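Side-chain contacts in acetyl-CoA acetyltransferase (Bacillus anthracis, PDB 3SS6), which probably condenses two molecules of acetyl-CoA into acetoacetyl-CoA with release of coenzyme A, the reversible reaction of biosynthetic thiolases: residues E175-V180 and G241-G246; N165-Y170 and F321-L326; T10-S15 and S362-L367; L314-E319 and G356-V361; T71-A76 and D80-Y85. One frame throughout, in Å; residues are numbered along the deposited sequence. Where two conformers were deposited one is given.

Contact 1: E175-V180 and G241-G246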
# COMPACT_ATOMS: atom_id res chain seq x y z
N GLU A 175 21.31 -28.02 -23.48
CA GLU A 175 22.46 -28.75 -22.92
C GLU A 175 23.64 -27.82 -22.63
O GLU A 175 24.24 -27.88 -21.55
CB GLU A 175 22.90 -29.88 -23.83
CG GLU A 175 24.21 -30.53 -23.38
CD GLU A 175 24.57 -31.77 -24.18
OE1 GLU A 175 23.68 -32.62 -24.36
OE2 GLU A 175 25.73 -31.88 -24.62
N GLU A 176 24.01 -26.98 -23.60
CA GLU A 176 25.11 -26.05 -23.39
C GLU A 176 24.87 -25.18 -22.16
O GLU A 176 25.76 -24.98 -21.34
CB GLU A 176 25.32 -25.15 -24.61
CG GLU A 176 25.95 -25.85 -25.80
CD GLU A 176 26.09 -24.93 -27.01
OE1 GLU A 176 25.07 -24.38 -27.48
OE2 GLU A 176 27.23 -24.78 -27.50
N GLN A 177 23.66 -24.65 -22.03
CA GLN A 177 23.33 -23.80 -20.90
C GLN A 177 23.43 -24.56 -19.58
O GLN A 177 23.99 -24.06 -18.60
CB GLN A 177 21.93 -23.22 -21.05
CG GLN A 177 21.81 -22.24 -22.22
CD GLN A 177 20.38 -21.84 -22.47
OE1 GLN A 177 19.76 -21.16 -21.66
NE2 GLN A 177 19.83 -22.30 -23.59
N ASP A 178 22.90 -25.78 -19.57
CA ASP A 178 22.89 -26.57 -18.34
C ASP A 178 24.29 -27.07 -17.98
O ASP A 178 24.58 -27.29 -16.81
CB ASP A 178 21.86 -27.70 -18.41
CG ASP A 178 20.43 -27.18 -18.28
OD1 ASP A 178 20.28 -25.99 -17.91
OD2 ASP A 178 19.48 -27.95 -18.53
N GLU A 179 25.16 -27.25 -18.97
CA GLU A 179 26.54 -27.64 -18.70
C GLU A 179 27.28 -26.50 -18.00
O GLU A 179 28.03 -26.72 -17.05
CB GLU A 179 27.28 -28.02 -19.98
CG GLU A 179 28.74 -28.39 -19.74
CD GLU A 179 29.48 -28.76 -21.01
OE1 GLU A 179 29.12 -29.78 -21.64
OE2 GLU A 179 30.43 -28.03 -21.38
N VAL A 180 27.05 -25.29 -18.49
CA VAL A 180 27.64 -24.10 -17.88
C VAL A 180 27.09 -23.91 -16.47
O VAL A 180 27.83 -23.57 -15.55
CB VAL A 180 27.38 -22.84 -18.73
CG1 VAL A 180 27.62 -21.57 -17.91
CG2 VAL A 180 28.29 -22.87 -19.96
N GLY A 241 11.05 -22.71 -24.46
CA GLY A 241 12.34 -22.07 -24.31
C GLY A 241 13.36 -22.99 -23.66
O GLY A 241 13.11 -24.19 -23.50
N SER A 242 14.50 -22.41 -23.28
CA SER A 242 15.58 -23.18 -22.66
C SER A 242 16.22 -22.46 -21.47
O SER A 242 16.94 -23.07 -20.70
CB SER A 242 16.65 -23.55 -23.69
OG SER A 242 17.13 -22.39 -24.35
N VAL A 243 15.96 -21.16 -21.32
CA VAL A 243 16.43 -20.46 -20.12
C VAL A 243 15.50 -20.82 -18.95
O VAL A 243 14.29 -20.67 -19.05
CB VAL A 243 16.47 -18.92 -20.33
CG1 VAL A 243 16.99 -18.21 -19.07
CG2 VAL A 243 17.33 -18.56 -21.53
N THR A 244 16.09 -21.29 -17.85
CA THR A 244 15.33 -21.74 -16.69
C THR A 244 15.85 -21.04 -15.43
O THR A 244 16.83 -20.30 -15.47
CB THR A 244 15.52 -23.24 -16.44
OG1 THR A 244 16.85 -23.48 -15.96
CG2 THR A 244 15.31 -24.04 -17.73
N ALA A 245 15.20 -21.28 -14.30
CA ALA A 245 15.71 -20.75 -13.04
C ALA A 245 17.07 -21.37 -12.71
O ALA A 245 17.89 -20.75 -12.03
CB ALA A 245 14.73 -21.01 -11.92
N GLY A 246 17.29 -22.60 -13.17
CA GLY A 246 18.52 -23.31 -12.86
C GLY A 246 19.72 -22.85 -13.66
O GLY A 246 20.85 -22.95 -13.19
O HOH W 1 18.03 -25.82 -16.27
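The side-chain amide of Q177 lies against S242 and the CG2 methyl of V243, reaching across from helix 174-194 to a loop with no regular structure. Its NE2 donates to S242 OG at 2.8 Å, nearly straight (158° at the hydrogen) and close to the amide plane. The oxygen on the other branch, OE1, rests 3.6 Å from V243 CG2 and also lies near S242 O, with no bond between the two oxygens. S242 turns its hydroxyl between its own backbone N and carbonyl carbon (chi1 55°), which brings OG toward the helix. At the next helix residue, D178, a water bridges the segments: it accepts from T244 OG1 at 2.6 Å and donates to D178 OD1 at 2.8 Å. N247 reinforces this side, its ND2 bonding to both D178 OD1 and S242 O, while R174 pairs with the other carboxylate oxygen of D178. E164 OE2 of helix 159-170 accepts from the backbone amides of S242 and V243. Direct and water-mediated polar bonds thus dock an irregular loop on a helix, both belonging to the long insertion between strands 112-120 and 252-262, which probably corresponds to the loop domain of thiolases.

Contact 2: N165-Y170 and F321-L326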
# COMPACT_ATOMS: atom_id res chain seq x y z
N ASN A 165 16.61 -14.18 -26.52
CA ASN A 165 16.95 -13.58 -27.81
C ASN A 165 18.33 -14.03 -28.24
O ASN A 165 18.57 -14.29 -29.42
CB ASN A 165 16.87 -12.05 -27.75
CG ASN A 165 15.44 -11.54 -27.67
OD1 ASN A 165 14.50 -12.22 -28.07
ND2 ASN A 165 15.28 -10.31 -27.16
N LEU A 166 19.25 -14.10 -27.29
CA LEU A 166 20.61 -14.53 -27.58
C LEU A 166 20.66 -16.03 -27.88
O LEU A 166 21.44 -16.46 -28.73
CB LEU A 166 21.56 -14.15 -26.45
CG LEU A 166 22.00 -12.68 -26.44
CD1 LEU A 166 22.82 -12.37 -25.20
CD2 LEU A 166 22.77 -12.34 -27.72
N VAL A 167 19.83 -16.81 -27.20
CA VAL A 167 19.71 -18.24 -27.47
C VAL A 167 19.39 -18.45 -28.94
O VAL A 167 20.05 -19.22 -29.64
CB VAL A 167 18.59 -18.88 -26.63
CG1 VAL A 167 18.25 -20.27 -27.15
CG2 VAL A 167 19.00 -18.94 -25.16
N GLU A 168 18.35 -17.77 -29.41
CA GLU A 168 17.94 -17.87 -30.80
C GLU A 168 19.00 -17.35 -31.78
O GLU A 168 19.26 -17.96 -32.82
CB GLU A 168 16.62 -17.13 -31.00
CG GLU A 168 15.47 -17.73 -30.18
CD GLU A 168 14.36 -16.73 -29.89
OE1 GLU A 168 14.43 -15.58 -30.39
OE2 GLU A 168 13.42 -17.09 -29.15
N GLN A 169 19.61 -16.22 -31.45
CA GLN A 169 20.61 -15.61 -32.31
C GLN A 169 21.87 -16.48 -32.47
O GLN A 169 22.37 -16.68 -33.58
CB GLN A 169 20.98 -14.22 -31.80
CG GLN A 169 21.93 -13.44 -32.70
CD GLN A 169 22.04 -11.98 -32.30
OE1 GLN A 169 21.07 -11.36 -31.85
NE2 GLN A 169 23.24 -11.41 -32.45
N TYR A 170 22.36 -17.00 -31.35
CA TYR A 170 23.60 -17.77 -31.35
C TYR A 170 23.39 -19.29 -31.41
O TYR A 170 24.36 -20.06 -31.32
CB TYR A 170 24.46 -17.38 -30.14
CG TYR A 170 25.18 -16.06 -30.32
CD1 TYR A 170 26.48 -16.02 -30.79
CD2 TYR A 170 24.55 -14.85 -30.04
CE1 TYR A 170 27.15 -14.82 -30.97
CE2 TYR A 170 25.21 -13.64 -30.22
CZ TYR A 170 26.51 -13.64 -30.68
OH TYR A 170 27.19 -12.46 -30.88
N PHE A 321 23.00 -15.00 -17.21
CA PHE A 321 22.32 -16.23 -17.62
C PHE A 321 23.40 -17.06 -18.27
O PHE A 321 24.33 -16.51 -18.86
CB PHE A 321 21.21 -15.94 -18.63
CG PHE A 321 20.20 -14.96 -18.12
CD1 PHE A 321 19.05 -15.40 -17.48
CD2 PHE A 321 20.43 -13.60 -18.24
CE1 PHE A 321 18.13 -14.50 -16.98
CE2 PHE A 321 19.50 -12.68 -17.74
CZ PHE A 321 18.35 -13.14 -17.12
N ALA A 322 23.31 -18.37 -18.15
CA ALA A 322 24.29 -19.21 -18.82
C ALA A 322 24.29 -18.92 -20.33
O ALA A 322 25.34 -18.89 -20.97
CB ALA A 322 23.99 -20.68 -18.56
N ALA A 323 23.10 -18.70 -20.88
CA ALA A 323 22.94 -18.44 -22.31
C ALA A 323 23.66 -17.16 -22.70
O ALA A 323 24.26 -17.07 -23.77
CB ALA A 323 21.47 -18.33 -22.67
N GLN A 324 23.57 -16.16 -21.83
CA GLN A 324 24.20 -14.88 -22.10
C GLN A 324 25.72 -15.04 -22.09
O GLN A 324 26.42 -14.54 -22.98
CB GLN A 324 23.73 -13.84 -21.08
CG GLN A 324 24.60 -12.61 -21.00
CD GLN A 324 25.69 -12.71 -19.94
OE1 GLN A 324 25.51 -13.34 -18.89
NE2 GLN A 324 26.82 -12.09 -20.22
N TYR A 325 26.22 -15.76 -21.09
CA TYR A 325 27.65 -16.05 -21.04
C TYR A 325 28.09 -16.79 -22.32
O TYR A 325 29.11 -16.46 -22.94
CB TYR A 325 28.04 -16.88 -19.81
CG TYR A 325 29.43 -17.41 -20.04
CD1 TYR A 325 30.53 -16.59 -19.90
CD2 TYR A 325 29.63 -18.71 -20.50
CE1 TYR A 325 31.80 -17.03 -20.18
CE2 TYR A 325 30.91 -19.17 -20.78
CZ TYR A 325 31.98 -18.32 -20.62
OH TYR A 325 33.26 -18.76 -20.90
N LEU A 326 27.32 -17.79 -22.72
CA LEU A 326 27.66 -18.59 -23.89
C LEU A 326 27.74 -17.76 -25.16
O LEU A 326 28.60 -18.00 -26.01
CB LEU A 326 26.68 -19.76 -24.05
CG LEU A 326 26.94 -20.90 -23.06
CD1 LEU A 326 25.69 -21.74 -22.83
CD2 LEU A 326 28.09 -21.77 -23.56
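V167 and A323 bring their backbones to within 6.1 Å, measured between the CA atoms, and L166 and Q324 follow at 6.6 Å between theirs. Such a close approach is that of two helices meeting through a small residue: helix 159-170, probably from the loop domain of the thiolase fold, lies on the first turn of helix 322-332 in the C-terminal half. A323 supplies the small surface. With CG1 of V167 anti to the backbone N (chi1 166°), CG2 lies beside that N and is the branch that meets A323 CB, at 3.6 Å; no hydrogen bond crosses between the segments. L166 adds a looser contact, its CD1 lying 4.2 Å from Q324 CA and so over the backbone of the second helix, beside A327. Q177 packs on both V167 and A323, so helix 174-194 packs against both helices at this point. Q324 takes its polar end away from the interface and back to the start of its own helix, where F321 holds the N-cap position. The amide of A320 is its stronger partner; besides this, Q324 OE1 takes a long, weak bond from F321 N at 3.4 Å, which resembles one half of a capping box.

Contact 3: T10-S15 and S362-L367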
# COMPACT_ATOMS: atom_id res chain seq x y z
N THR A 10 45.02 -1.81 -3.14
CA THR A 10 45.73 -2.33 -1.96
C THR A 10 44.94 -3.31 -1.09
O THR A 10 45.51 -3.97 -0.20
CB THR A 10 46.27 -1.19 -1.08
OG1 THR A 10 45.18 -0.40 -0.61
CG2 THR A 10 47.24 -0.31 -1.88
N ALA A 11 43.63 -3.39 -1.32
CA ALA A 11 42.78 -4.34 -0.62
C ALA A 11 41.59 -4.64 -1.50
O ALA A 11 41.19 -3.79 -2.31
CB ALA A 11 42.30 -3.78 0.74
N ALA A 12 41.04 -5.84 -1.36
CA ALA A 12 39.90 -6.25 -2.16
C ALA A 12 39.14 -7.30 -1.37
O ALA A 12 39.62 -8.43 -1.21
CB ALA A 12 40.36 -6.81 -3.50
N VAL A 13 37.97 -6.93 -0.86
CA VAL A 13 37.22 -7.82 0.02
C VAL A 13 35.74 -7.80 -0.32
O VAL A 13 35.26 -6.90 -1.01
CB VAL A 13 37.40 -7.45 1.50
CG1 VAL A 13 38.83 -7.77 1.95
CG2 VAL A 13 37.06 -5.98 1.74
N ARG A 14 35.00 -8.80 0.17
CA ARG A 14 33.57 -8.85 -0.12
C ARG A 14 32.83 -9.56 0.99
O ARG A 14 33.42 -10.33 1.73
CB ARG A 14 33.32 -9.60 -1.43
CG ARG A 14 33.77 -11.08 -1.40
CD ARG A 14 33.37 -11.77 -2.71
NE ARG A 14 33.66 -13.21 -2.82
CZ ARG A 14 32.83 -14.18 -2.42
NH1 ARG A 14 31.68 -13.89 -1.81
NH2 ARG A 14 33.16 -15.45 -2.63
N SER A 15 31.53 -9.31 1.11
CA SER A 15 30.72 -10.16 1.98
C SER A 15 30.57 -11.51 1.29
O SER A 15 30.82 -11.62 0.08
CB SER A 15 29.33 -9.53 2.17
OG SER A 15 28.57 -9.58 0.97
N SER A 362 37.25 -11.15 -6.80
CA SER A 362 37.55 -12.56 -7.01
C SER A 362 38.70 -12.78 -8.00
O SER A 362 39.59 -13.62 -7.79
CB SER A 362 36.29 -13.29 -7.47
OG SER A 362 35.29 -13.18 -6.46
N LEU A 363 38.69 -12.01 -9.09
CA LEU A 363 39.75 -12.09 -10.08
C LEU A 363 41.11 -11.77 -9.47
O LEU A 363 42.09 -12.48 -9.70
CB LEU A 363 39.46 -11.12 -11.22
CG LEU A 363 40.49 -11.06 -12.36
CD1 LEU A 363 40.65 -12.41 -13.05
CD2 LEU A 363 40.00 -10.00 -13.35
N ILE A 364 41.18 -10.70 -8.69
CA ILE A 364 42.45 -10.29 -8.11
C ILE A 364 43.05 -11.40 -7.26
O ILE A 364 44.24 -11.73 -7.39
CB ILE A 364 42.29 -9.02 -7.26
CG1 ILE A 364 42.03 -7.81 -8.16
CG2 ILE A 364 43.54 -8.80 -6.41
CD1 ILE A 364 41.48 -6.60 -7.42
N HIS A 365 42.23 -12.00 -6.41
CA HIS A 365 42.70 -13.04 -5.52
C HIS A 365 43.08 -14.32 -6.24
O HIS A 365 44.03 -14.99 -5.85
CB HIS A 365 41.68 -13.29 -4.41
CG HIS A 365 41.63 -12.19 -3.40
ND1 HIS A 365 42.53 -12.11 -2.35
CD2 HIS A 365 40.82 -11.12 -3.29
CE1 HIS A 365 42.26 -11.03 -1.64
NE2 HIS A 365 41.23 -10.41 -2.18
N GLU A 366 42.34 -14.66 -7.30
CA GLU A 366 42.64 -15.89 -8.03
C GLU A 366 43.90 -15.74 -8.90
O GLU A 366 44.69 -16.67 -9.00
CB GLU A 366 41.43 -16.37 -8.85
CG GLU A 366 41.61 -17.70 -9.62
CD GLU A 366 41.81 -18.93 -8.72
OE1 GLU A 366 41.66 -18.84 -7.49
OE2 GLU A 366 42.11 -20.01 -9.27
N LEU A 367 44.09 -14.58 -9.52
CA LEU A 367 45.35 -14.32 -10.21
C LEU A 367 46.51 -14.53 -9.25
O LEU A 367 47.48 -15.22 -9.56
CB LEU A 367 45.39 -12.89 -10.76
CG LEU A 367 44.57 -12.58 -12.02
CD1 LEU A 367 44.50 -11.08 -12.23
CD2 LEU A 367 45.17 -13.27 -13.25
O HOH W 2 34.86 -15.20 -5.21
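A12 is the first residue of strand 10-14 to touch the helix, and it does so with both side chain and carbonyl. The packing is strand on helix: strand 7-19, an inner strand of the thiolase sheet, passes segment 362-367 of the buried helix 352-370 with axes 8.6 Å apart and directions 116° from each other. The methyl of A12 points at the helix and meets I364 CD1 at 4.1 Å. Its carbonyl is the main polar link, since A12 O accepts from H365 NE2 at 2.7 Å with an angle of 161° at the hydrogen. The oxygen lies at the edge of the imidazole, close to its plane, so this single strong bond limits how the ring can turn. H365 also stands about 4 Å from a bound potassium ion, measured between nearest atoms. V13 turns to the other side of the sheet, onto V36 and A40 of helix 29-43. R14 faces the helix again. Its CG sits between backbone N and carbonyl carbon (chi1 63°), and from there the chain runs straight out as far as NE. The guanidinium is held by many partners: NH1 donates to S15 O at 3.1 Å and forms a salt bridge with D218, while F197 makes a cation-pi contact. R14 NE comes obliquely within 4.0 Å of S362 OG, and Q200 links them, its OE1 hydrogen-bonded to both atoms; S362 OG is also bonded to R358 NH1 one turn earlier on the helix.

Contact 4: L314-E319 and G356-V361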
# COMPACT_ATOMS: atom_id res chain seq x y z
N LEU A 314 43.53 -14.84 -16.87
CA LEU A 314 42.22 -15.22 -16.35
C LEU A 314 41.19 -14.18 -16.73
O LEU A 314 41.50 -13.00 -16.83
CB LEU A 314 42.25 -15.32 -14.83
CG LEU A 314 43.06 -16.47 -14.21
CD1 LEU A 314 42.98 -16.36 -12.70
CD2 LEU A 314 42.54 -17.84 -14.67
N LEU A 315 39.95 -14.63 -16.90
CA LEU A 315 38.84 -13.72 -17.12
C LEU A 315 37.69 -14.04 -16.17
O LEU A 315 37.43 -15.21 -15.86
CB LEU A 315 38.33 -13.78 -18.57
CG LEU A 315 39.27 -13.44 -19.73
CD1 LEU A 315 40.07 -14.66 -20.15
CD2 LEU A 315 38.48 -12.89 -20.93
N GLU A 316 37.01 -12.99 -15.73
CA GLU A 316 35.72 -13.11 -15.06
C GLU A 316 34.72 -12.43 -15.97
O GLU A 316 34.83 -11.24 -16.23
CB GLU A 316 35.73 -12.39 -13.71
CG GLU A 316 36.46 -13.12 -12.60
CD GLU A 316 35.65 -14.27 -12.03
OE1 GLU A 316 34.44 -14.08 -11.79
OE2 GLU A 316 36.23 -15.36 -11.82
N ILE A 317 33.78 -13.21 -16.49
CA ILE A 317 32.68 -12.70 -17.31
C ILE A 317 31.40 -13.06 -16.58
O ILE A 317 31.03 -14.24 -16.55
CB ILE A 317 32.61 -13.40 -18.69
CG1 ILE A 317 33.96 -13.35 -19.41
CG2 ILE A 317 31.50 -12.79 -19.55
CD1 ILE A 317 34.41 -11.94 -19.75
N ASN A 318 30.72 -12.09 -15.98
CA ASN A 318 29.60 -12.50 -15.14
C ASN A 318 28.55 -13.31 -15.88
O ASN A 318 28.16 -12.97 -17.00
CB ASN A 318 28.94 -11.32 -14.41
CG ASN A 318 27.85 -11.79 -13.47
OD1 ASN A 318 28.07 -12.68 -12.65
ND2 ASN A 318 26.65 -11.22 -13.62
N GLU A 319 28.11 -14.41 -15.26
CA GLU A 319 27.00 -15.20 -15.79
C GLU A 319 25.66 -14.63 -15.30
O GLU A 319 25.16 -15.06 -14.27
CB GLU A 319 27.11 -16.65 -15.30
CG GLU A 319 28.21 -17.50 -15.93
CD GLU A 319 28.52 -18.73 -15.08
OE1 GLU A 319 27.98 -18.82 -13.95
OE2 GLU A 319 29.30 -19.60 -15.53
N GLY A 356 29.76 -6.17 -10.24
CA GLY A 356 30.88 -5.64 -11.01
C GLY A 356 32.12 -5.49 -10.16
O GLY A 356 33.24 -5.66 -10.66
N ALA A 357 31.92 -5.16 -8.88
CA ALA A 357 33.03 -5.11 -7.92
C ALA A 357 33.39 -6.51 -7.41
O ALA A 357 34.57 -6.82 -7.24
CB ALA A 357 32.69 -4.20 -6.75
N ARG A 358 32.38 -7.34 -7.17
CA ARG A 358 32.60 -8.71 -6.67
C ARG A 358 33.51 -9.54 -7.58
O ARG A 358 34.47 -10.17 -7.11
CB ARG A 358 31.24 -9.41 -6.47
CG ARG A 358 31.24 -10.53 -5.42
CD ARG A 358 31.90 -11.81 -5.99
NE ARG A 358 31.16 -12.33 -7.13
CZ ARG A 358 31.60 -13.29 -7.93
NH1 ARG A 358 32.80 -13.82 -7.72
NH2 ARG A 358 30.86 -13.74 -8.94
N ILE A 359 33.24 -9.51 -8.89
CA ILE A 359 34.05 -10.32 -9.80
C ILE A 359 35.47 -9.78 -9.89
O ILE A 359 36.40 -10.54 -10.16
CB ILE A 359 33.41 -10.48 -11.21
CG1 ILE A 359 33.34 -9.15 -11.97
CG2 ILE A 359 32.03 -11.15 -11.09
CD1 ILE A 359 32.81 -9.29 -13.42
N THR A 360 35.64 -8.48 -9.63
CA THR A 360 36.98 -7.89 -9.64
C THR A 360 37.76 -8.36 -8.40
O THR A 360 38.93 -8.74 -8.50
CB THR A 360 36.92 -6.35 -9.73
OG1 THR A 360 36.19 -5.98 -10.91
CG2 THR A 360 38.33 -5.76 -9.80
N VAL A 361 37.11 -8.32 -7.25
CA VAL A 361 37.70 -8.89 -6.03
C VAL A 361 38.15 -10.33 -6.26
O VAL A 361 39.28 -10.70 -5.95
CB VAL A 361 36.69 -8.85 -4.85
CG1 VAL A 361 37.18 -9.70 -3.67
CG2 VAL A 361 36.43 -7.43 -4.40
O HOH W 3 32.94 -15.44 -10.18
O HOH W 4 28.27 -13.13 -9.99
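E316 and I359 lie alongside each other, their chains running opposite ways, with E316 CB 3.9 Å from I359 CB. This is strand-on-helix packing in the C-terminal half of the thiolase fold, joining strand 314-317, outermost of the sheet within this chain, to the buried helix 352-370; the strand runs out into N318-F321, the Asn-Glu-Ala-Phe sequence of the family. The E316 chain is bent at chi2 (-77°), which lays CG 3.6 Å from I359 O and folds the carboxylate back over the isoleucine, OE1 resting 3.8 Å from I359 CB. The next shell is R358, whose guanidinium carries I359 CG2 on one face. Opposite charges may attract at longer range, but no N-H of R358 is aimed at E316 OE1. Two waters in the guanidinium plane make the connection. One accepts from R358 NH1 and lies 2.6 Å from E316 OE1; the other accepts from R358 NH2 and donates to N318 OD1 at 2.7 Å. Buried charge and amide are therefore joined through solvent, with S362 a further partner of R358 and with S344 and H350 packed around N318. The helix itself is kinked here, and T360, whose side chain points away from the strand, donates through OG1 to G356 O at 3.0 Å, almost along the carbonyl axis.

Contact 5: T71-A76 and D80-Y85. With K (potassium ion), chain F.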
# COMPACT_ATOMS: atom_id res chain seq x y z
N THR A 71 26.22 7.69 3.16
CA THR A 71 25.55 7.18 4.34
C THR A 71 26.35 6.02 4.94
O THR A 71 26.52 5.95 6.15
CB THR A 71 24.10 6.78 4.04
OG1 THR A 71 23.38 7.92 3.53
CG2 THR A 71 23.41 6.29 5.30
N ALA A 72 26.84 5.12 4.10
CA ALA A 72 27.61 3.98 4.61
C ALA A 72 28.95 4.43 5.20
O ALA A 72 29.42 3.88 6.20
CB ALA A 72 27.83 2.94 3.51
N ALA A 73 29.56 5.45 4.59
CA ALA A 73 30.82 5.97 5.13
C ALA A 73 30.61 6.47 6.56
O ALA A 73 31.39 6.17 7.48
CB ALA A 73 31.35 7.10 4.24
N LEU A 74 29.54 7.25 6.76
CA LEU A 74 29.24 7.78 8.08
C LEU A 74 28.83 6.66 9.04
O LEU A 74 29.25 6.66 10.20
CB LEU A 74 28.12 8.82 8.01
CG LEU A 74 28.44 10.14 7.32
CD1 LEU A 74 27.15 10.93 7.13
CD2 LEU A 74 29.46 10.94 8.12
N ALA A 75 28.02 5.73 8.57
CA ALA A 75 27.58 4.63 9.43
C ALA A 75 28.75 3.72 9.84
O ALA A 75 28.71 3.09 10.91
CB ALA A 75 26.48 3.82 8.76
N ALA A 76 29.78 3.67 9.01
CA ALA A 76 30.99 2.90 9.30
C ALA A 76 31.90 3.60 10.31
O ALA A 76 32.92 3.04 10.72
CB ALA A 76 31.76 2.63 8.01
N ASP A 80 33.75 12.84 9.12
CA ASP A 80 32.83 13.62 8.29
C ASP A 80 33.47 14.10 7.01
O ASP A 80 32.77 14.47 6.06
CB ASP A 80 32.33 14.85 9.04
CG ASP A 80 31.43 14.51 10.20
OD1 ASP A 80 30.90 13.38 10.25
OD2 ASP A 80 31.25 15.41 11.06
N THR A 81 34.80 14.15 6.98
CA THR A 81 35.52 14.60 5.80
C THR A 81 35.49 13.59 4.67
O THR A 81 35.78 13.93 3.52
CB THR A 81 37.00 14.88 6.13
OG1 THR A 81 37.54 13.77 6.86
CG2 THR A 81 37.11 16.15 6.97
N VAL A 82 35.15 12.35 4.99
CA VAL A 82 35.13 11.29 3.99
C VAL A 82 33.80 11.34 3.25
O VAL A 82 32.78 10.86 3.73
CB VAL A 82 35.32 9.91 4.61
CG1 VAL A 82 35.27 8.82 3.55
CG2 VAL A 82 36.64 9.85 5.37
N THR A 83 33.83 11.96 2.07
CA THR A 83 32.61 12.14 1.29
C THR A 83 32.32 10.89 0.47
O THR A 83 33.10 9.95 0.47
CB THR A 83 32.74 13.37 0.37
OG1 THR A 83 33.90 13.23 -0.47
CG2 THR A 83 32.92 14.63 1.22
N GLY A 84 31.20 10.88 -0.25
CA GLY A 84 30.90 9.72 -1.07
C GLY A 84 29.82 10.05 -2.07
O GLY A 84 29.11 11.05 -1.93
N TYR A 85 29.72 9.22 -3.10
CA TYR A 85 28.61 9.30 -4.05
C TYR A 85 28.32 7.95 -4.62
O TYR A 85 29.13 7.03 -4.53
CB TYR A 85 28.82 10.35 -5.15
CG TYR A 85 29.94 10.15 -6.16
CD1 TYR A 85 29.65 9.76 -7.46
CD2 TYR A 85 31.25 10.44 -5.83
CE1 TYR A 85 30.67 9.64 -8.42
CE2 TYR A 85 32.28 10.31 -6.77
CZ TYR A 85 31.97 9.91 -8.06
OH TYR A 85 32.97 9.80 -9.00
K K F . 32.11 9.45 -11.96
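The carboxylate of D80 meets L74 at one oxygen: OD1 lies 3.5 Å from L74 CD2, and the two side chains cross at about a right angle. With its CG beside the backbone N (chi1 -69°), L74 extends its branch to the carboxylate from a helix position that does not itself face the loop. The second flat group, the ring of Y85, belongs to the far end of the segment. There a potassium ion sits at the ring's edge, in its plane, bound by Y85 OH at 3.1 Å, while E53 and I55 of the neighbouring strand pack against the tyrosine. Between these two ends the apolar contact is small, A73 CB touching V82 CG1 at 4.3 Å and V82 O at 4.1 Å, with V54 packed on both residues. R70 ties the turn down, its NH1 bonding to the carbonyls of D80 and V82. These pieces form the return half of a beta-alpha-beta unit: strand 53-57, helix 68-75 and then strand 83-88 alongside the first. With no hydrogen bond between the segments, packing and bonds from residues such as R70 and N67 hold the turn. The strand then leads to a subunit boundary, where S100 of the same chain and both Y85 and S100 of the second subunit complete the potassium site. All four ligands are hydroxyl oxygens, and a bond of 3.1 Å is long for potassium; the ion is probably held loosely by dipoles while it links the two subunits.

From the N terminus, contact 3 opens on strand 7-19 and closes only at helix 352-370, joining the N-terminal strand to that C-terminal helix, so every other contact is nested within it. Contact 5 closes first, a short local loop at the subunit boundary. Next 165-170 opens contact 2, and contact 1 closes wholly inside its loop, tying 175-180 to 241-246. Segment 314-319 opens contact 4 just before 321-326 closes contact 2, so these two cross; contact 2 joins the probable loop domain to the C-terminal half, and contact 4 stays within that half, closing on the helix contact 3 uses. Contacts 1 and 5 lie on opposite sides of the chain's centre, their centres about 42 Å apart.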